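Local coordinates for periplasmic binding protein (Sulfurospirillum deleyianum, PDB 4PAG), which probably serves as the solute-capturing subunit of an ABC transporter, and holds a histidine molecule in this crystal structure, at residues 95-100 against 116-121; 22-27 against 69-74. All coordinates share one frame; numbering follows the deposited sequence.

Both contacts involve one small parallel sheet, in which strand 92-96 runs between strands 23-25 and 116-119. Interaction 1 joins the end of the middle strand to one outer strand. Interaction 2 ties the other outer strand to the loop 69-74. Their centres lie about 14 Å apart, yet they touch: Ser26 OG stands 3.1 Å from Trp96 N, a probable hydrogen bond, and Ala27 CB packs 3.8 Å from Trp96 CE3. Neither includes a residue of the histidine pocket, where Leu260, Val261, Lys263 and Tyr321 are among the liners; Leu260 ends strand 258-260 of a second, four-stranded parallel sheet.

Interaction 1: 95-100 against 116-121; sequences TWDTPL and ALKVNI
Leu117 O receives the amide of Thr95, N to O 2.7 Å, with the donor in the carbonyl plane; the Thr95 hydroxyl also lies near this oxygen, though any bond there is weak and unsettled. The ladder goes on with Val119 N to Thr95 O at 3.0 Å and Asp97 N to Val119 O at 2.9 Å. In this last bond the donor stands 42° out of the carbonyl plane, where the chain leaves the strand through an inverse gamma turn centred on Asp97. The three bonds align parallel strands 92-96 and 116-119, which helix 99-112 connects as a beta-alpha-beta unit of the periplasmic binding protein fold. On the face bearing Trp96 and Val119, the flat indole offers a broad apolar surface. Ile121 CD1 sits 4.2 Å from the centroid of its five-membered ring, 22° off the normal, as a CH-pi contact, while Thr98 CG2 lies over the opposite face. Ile121 CG1 falls between its own backbone N and carbonyl carbon (chi1 51°), which turns this ethyl branch to the indole; Trp96 NE1 is hydrogen-bonded to Asp122. Elsewhere the long Lys118 chain crosses the Asp97 side chain at a slant, its CE 3.3 Å from Asp97 OD2, but its ammonium bends on to Val9 O, leaving the charges near but short of a salt bridge. Asp97 OD1 accepts from Asn102 ND2. One water donates to Asp97 O at 2.7 Å and to Asn120 OD1, and accepts from Ile121 N at 2.8 Å; a second donates to Asp97 OD2 and Lys118 O.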
loop_
_atom_site.group_PDB
_atom_site.type_symbol
_atom_site.label_atom_id
_atom_site.label_comp_id
_atom_site.label_asym_id
_atom_site.label_seq_id
_atom_site.Cartn_x
_atom_site.Cartn_y
_atom_site.Cartn_z
ATOM N N THR A 95 -11.957 4.943 -8.381
ATOM C CA THR A 95 -11.825 3.501 -8.199
ATOM C C THR A 95 -10.431 2.964 -8.504
ATOM O O THR A 95 -9.595 3.632 -9.124
ATOM C CB THR A 95 -12.858 2.715 -9.030
ATOM O OG1 THR A 95 -12.469 2.684 -10.407
ATOM C CG2 THR A 95 -14.230 3.331 -8.908
ATOM N N TRP A 96 -10.211 1.734 -8.048
ATOM C CA TRP A 96 -8.960 1.005 -8.233
ATOM C C TRP A 96 -9.028 0.215 -9.550
ATOM O O TRP A 96 -9.841 -0.687 -9.694
ATOM C CB TRP A 96 -8.786 0.103 -7.008
ATOM C CG TRP A 96 -7.560 -0.733 -6.906
ATOM C CD1 TRP A 96 -6.486 -0.763 -7.746
ATOM C CD2 TRP A 96 -7.270 -1.646 -5.848
ATOM N NE1 TRP A 96 -5.555 -1.666 -7.284
ATOM C CE2 TRP A 96 -6.019 -2.224 -6.122
ATOM C CE3 TRP A 96 -7.970 -2.058 -4.709
ATOM C CZ2 TRP A 96 -5.437 -3.178 -5.285
ATOM C CZ3 TRP A 96 -7.392 -3.002 -3.874
ATOM C CH2 TRP A 96 -6.140 -3.557 -4.173
ATOM N N ASP A 97 -8.193 0.597 -10.517
ATOM C CA ASP A 97 -8.174 -0.029 -11.844
ATOM C C ASP A 97 -7.278 -1.262 -11.820
ATOM O O ASP A 97 -6.081 -1.167 -12.100
ATOM C CB ASP A 97 -7.665 0.975 -12.895
ATOM C CG ASP A 97 -7.606 0.398 -14.305
ATOM O OD1 ASP A 97 -8.000 -0.768 -14.518
ATOM O OD2 ASP A 97 -7.162 1.136 -15.213
ATOM N N THR A 98 -7.854 -2.414 -11.487
ATOM C CA THR A 98 -7.096 -3.672 -11.463
ATOM C C THR A 98 -8.025 -4.804 -11.937
ATOM O O THR A 98 -9.223 -4.800 -11.603
ATOM C CB THR A 98 -6.481 -3.918 -10.059
ATOM O OG1 THR A 98 -5.515 -4.985 -10.108
ATOM C CG2 THR A 98 -7.551 -4.226 -9.021
ATOM N N PRO A 99 -7.497 -5.745 -12.750
ATOM C CA PRO A 99 -8.369 -6.694 -13.459
ATOM C C PRO A 99 -9.262 -7.557 -12.582
ATOM O O PRO A 99 -10.388 -7.822 -12.964
ATOM C CB PRO A 99 -7.403 -7.574 -14.267
ATOM C CG PRO A 99 -6.040 -7.034 -14.059
ATOM C CD PRO A 99 -6.113 -5.772 -13.256
ATOM N N LEU A 100 -8.782 -7.980 -11.416
ATOM C CA LEU A 100 -9.594 -8.794 -10.522
ATOM C C LEU A 100 -10.752 -8.028 -9.861
ATOM O O LEU A 100 -11.635 -8.656 -9.289
ATOM C CB LEU A 100 -8.718 -9.455 -9.451
ATOM C CG LEU A 100 -7.662 -10.435 -9.982
ATOM C CD1 LEU A 100 -6.691 -10.815 -8.874
ATOM C CD2 LEU A 100 -8.293 -11.682 -10.581
ATOM N N ALA A 116 -17.606 8.284 -12.198
ATOM C CA ALA A 116 -16.501 7.530 -11.605
ATOM C C ALA A 116 -15.281 7.435 -12.516
ATOM O O ALA A 116 -15.402 7.204 -13.726
ATOM C CB ALA A 116 -16.972 6.144 -11.191
ATOM N N LEU A 117 -14.109 7.630 -11.914
ATOM C CA LEU A 117 -12.832 7.509 -12.599
ATOM C C LEU A 117 -12.108 6.339 -11.991
ATOM O O LEU A 117 -12.407 5.942 -10.867
ATOM C CB LEU A 117 -11.996 8.766 -12.396
ATOM C CG LEU A 117 -12.732 10.090 -12.624
ATOM C CD1 LEU A 117 -11.817 11.271 -12.350
ATOM C CD2 LEU A 117 -13.290 10.154 -14.032
ATOM N N LYS A 118 -11.149 5.789 -12.720
ATOM C CA LYS A 118 -10.322 4.728 -12.178
ATOM C C LYS A 118 -8.851 5.040 -12.383
ATOM O O LYS A 118 -8.473 5.676 -13.370
ATOM C CB LYS A 118 -10.708 3.373 -12.782
ATOM C CG LYS A 118 -10.440 3.175 -14.266
ATOM C CD LYS A 118 -11.004 1.818 -14.667
ATOM C CE LYS A 118 -10.406 1.275 -15.949
ATOM N NZ LYS A 118 -11.143 1.740 -17.145
ATOM N N VAL A 119 -8.029 4.594 -11.437
ATOM C CA VAL A 119 -6.597 4.846 -11.487
ATOM C C VAL A 119 -5.821 3.541 -11.348
ATOM O O VAL A 119 -6.193 2.658 -10.570
ATOM C CB VAL A 119 -6.156 5.866 -10.412
ATOM C CG1 VAL A 119 -6.886 7.190 -10.614
ATOM C CG2 VAL A 119 -6.401 5.342 -9.006
ATOM N N ASN A 120 -4.749 3.432 -12.124
ATOM C CA ASN A 120 -3.943 2.229 -12.179
ATOM C C ASN A 120 -2.714 2.363 -11.281
ATOM O O ASN A 120 -1.746 3.028 -11.640
ATOM C CB ASN A 120 -3.533 1.951 -13.627
ATOM C CG ASN A 120 -2.875 0.597 -13.795
ATOM O OD1 ASN A 120 -2.431 -0.014 -12.829
ATOM N ND2 ASN A 120 -2.812 0.125 -15.024
ATOM N N ILE A 121 -2.751 1.707 -10.130
ATOM C CA ILE A 121 -1.698 1.863 -9.118
ATOM C C ILE A 121 -0.925 0.580 -8.825
ATOM O O ILE A 121 -0.150 0.523 -7.869
ATOM C CB ILE A 121 -2.285 2.384 -7.796
ATOM C CG1 ILE A 121 -3.485 1.530 -7.372
ATOM C CG2 ILE A 121 -2.692 3.835 -7.956
ATOM C CD1 ILE A 121 -3.824 1.629 -5.905
HETATM O O HOH W 1 -4.196 -0.640 -10.285
HETATM O O HOH W 2 -6.799 3.949 -15.315
#

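Interaction 2: 22-27 against 69-74; sequences RIYGSA and PILGGW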
loop_
_atom_site.group_PDB
_atom_site.type_symbol
_atom_site.label_atom_id
_atom_site.label_comp_id
_atom_site.label_asym_id
_atom_site.label_seq_id
_atom_site.Cartn_x
_atom_site.Cartn_y
_atom_site.Cartn_z
ATOM N N ARG A 22 -17.167 16.798 -2.330
ATOM C CA ARG A 22 -17.506 15.482 -1.778
ATOM C C ARG A 22 -16.915 14.409 -2.687
ATOM O O ARG A 22 -17.181 14.400 -3.884
ATOM C CB ARG A 22 -19.029 15.306 -1.683
ATOM C CG ARG A 22 -19.751 16.400 -0.903
ATOM C CD ARG A 22 -21.256 16.158 -0.830
ATOM N NE ARG A 22 -21.588 14.963 -0.047
ATOM C CZ ARG A 22 -21.623 14.902 1.290
ATOM N NH1 ARG A 22 -21.354 15.971 2.038
ATOM N NH2 ARG A 22 -21.931 13.756 1.889
ATOM N N ILE A 23 -16.110 13.512 -2.128
ATOM C CA ILE A 23 -15.443 12.486 -2.928
ATOM C C ILE A 23 -15.440 11.172 -2.159
ATOM O O ILE A 23 -15.513 11.165 -0.938
ATOM C CB ILE A 23 -14.003 12.924 -3.306
ATOM C CG1 ILE A 23 -13.413 12.036 -4.404
ATOM C CG2 ILE A 23 -13.077 12.924 -2.093
ATOM C CD1 ILE A 23 -12.183 12.634 -5.069
ATOM N N TYR A 24 -15.381 10.066 -2.884
ATOM C CA TYR A 24 -15.350 8.740 -2.286
ATOM C C TYR A 24 -14.343 7.891 -3.051
ATOM O O TYR A 24 -14.326 7.897 -4.281
ATOM C CB TYR A 24 -16.752 8.125 -2.328
ATOM C CG TYR A 24 -16.833 6.657 -1.980
ATOM C CD1 TYR A 24 -16.637 6.208 -0.679
ATOM C CD2 TYR A 24 -17.126 5.710 -2.961
ATOM C CE1 TYR A 24 -16.713 4.853 -0.368
ATOM C CE2 TYR A 24 -17.211 4.362 -2.658
ATOM C CZ TYR A 24 -17.004 3.936 -1.358
ATOM O OH TYR A 24 -17.092 2.582 -1.066
ATOM N N GLY A 25 -13.488 7.194 -2.312
ATOM C CA GLY A 25 -12.560 6.234 -2.893
ATOM C C GLY A 25 -13.122 4.836 -2.748
ATOM O O GLY A 25 -13.680 4.501 -1.710
ATOM N N SER A 26 -12.957 4.023 -3.786
ATOM C CA SER A 26 -13.595 2.704 -3.861
ATOM C C SER A 26 -12.986 1.646 -2.927
ATOM O O SER A 26 -13.609 0.617 -2.660
ATOM C CB SER A 26 -13.542 2.197 -5.305
ATOM O OG SER A 26 -12.234 1.754 -5.647
ATOM N N ALA A 27 -11.769 1.896 -2.452
ATOM C CA ALA A 27 -11.037 0.939 -1.637
ATOM C C ALA A 27 -9.912 1.652 -0.878
ATOM O O ALA A 27 -9.535 2.761 -1.241
ATOM C CB ALA A 27 -10.466 -0.155 -2.519
ATOM N N PRO A 69 -17.551 7.841 8.666
ATOM C CA PRO A 69 -18.241 6.555 8.713
ATOM C C PRO A 69 -17.681 5.582 7.685
ATOM O O PRO A 69 -17.049 5.998 6.717
ATOM C CB PRO A 69 -19.685 6.925 8.370
ATOM C CG PRO A 69 -19.535 8.100 7.465
ATOM C CD PRO A 69 -18.395 8.884 8.056
ATOM N N ILE A 70 -17.907 4.295 7.927
ATOM C CA ILE A 70 -17.462 3.233 7.048
ATOM C C ILE A 70 -18.553 2.961 6.027
ATOM O O ILE A 70 -19.676 2.639 6.399
ATOM C CB ILE A 70 -17.195 1.945 7.835
ATOM C CG1 ILE A 70 -16.096 2.188 8.872
ATOM C CG2 ILE A 70 -16.837 0.805 6.889
ATOM C CD1 ILE A 70 -15.967 1.097 9.916
ATOM N N LEU A 71 -18.216 3.086 4.749
ATOM C CA LEU A 71 -19.176 2.891 3.656
ATOM C C LEU A 71 -18.862 1.668 2.795
ATOM O O LEU A 71 -19.501 1.451 1.759
ATOM C CB LEU A 71 -19.215 4.125 2.761
ATOM C CG LEU A 71 -19.609 5.444 3.419
ATOM C CD1 LEU A 71 -19.519 6.570 2.398
ATOM C CD2 LEU A 71 -21.006 5.372 4.008
ATOM N N GLY A 72 -17.890 0.865 3.217
ATOM C CA GLY A 72 -17.516 -0.324 2.469
ATOM C C GLY A 72 -16.751 0.022 1.207
ATOM O O GLY A 72 -16.384 1.175 0.983
ATOM N N GLY A 73 -16.510 -0.978 0.377
ATOM C CA GLY A 73 -15.720 -0.790 -0.825
ATOM C C GLY A 73 -15.564 -2.069 -1.616
ATOM O O GLY A 73 -16.020 -3.141 -1.188
ATOM N N TRP A 74 -14.916 -1.946 -2.774
ATOM C CA TRP A 74 -14.653 -3.070 -3.659
ATOM C C TRP A 74 -13.212 -3.510 -3.460
ATOM O O TRP A 74 -12.300 -2.960 -4.083
ATOM C CB TRP A 74 -14.859 -2.665 -5.116
ATOM C CG TRP A 74 -16.269 -2.325 -5.504
ATOM C CD1 TRP A 74 -17.205 -3.179 -6.009
ATOM C CD2 TRP A 74 -16.885 -1.035 -5.462
ATOM N NE1 TRP A 74 -18.371 -2.498 -6.283
ATOM C CE2 TRP A 74 -18.201 -1.181 -5.954
ATOM C CE3 TRP A 74 -16.458 0.228 -5.051
ATOM C CZ2 TRP A 74 -19.096 -0.106 -6.044
ATOM C CZ3 TRP A 74 -17.347 1.300 -5.141
ATOM C CH2 TRP A 74 -18.653 1.122 -5.635
HETATM O O HOH W 3 -11.906 -0.788 -5.605
#
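The Tyr24 ring has two groups at its edge and in its plane, Gly72 O and Trp74 CZ3, the latter 3.9 Å from Tyr24 CE2. The two aromatic side chains cross at about a right angle, and Ser26 CA lies at the edge of the indole. This packing fastens strand 23-25, an outer strand of a three-stranded parallel sheet, to the loop that leads into helix 82-88. With CG anti to its backbone N (chi1 169°), Tyr24 reaches into the loop, where its CE1 meets Leu71 CB at 4.1 Å, and gives its phenol hydrogen to Gly72 O at 2.6 Å, from 45° above the carbonyl plane. Asn46 ND2 bonds the same oxygen. A phenylalanine here would probably leave Gly72 O without its phenol donor, with Asn46 ND2 as a remaining partner. Glycine suits position 73 because a beta carbon there would stand 2.5 Å from Ser26 O, a clash. That oxygen accepts Trp74 N at 2.9 Å, nearly along the C=O axis. Ser26 CB touches Trp74 CE3 at 3.5 Å, and Trp74 NE1 is hydrogen-bonded to Asp108. Ser26 OG, besides its bond to Trp96 N, meets a water that donates to Trp74 O at 2.7 Å.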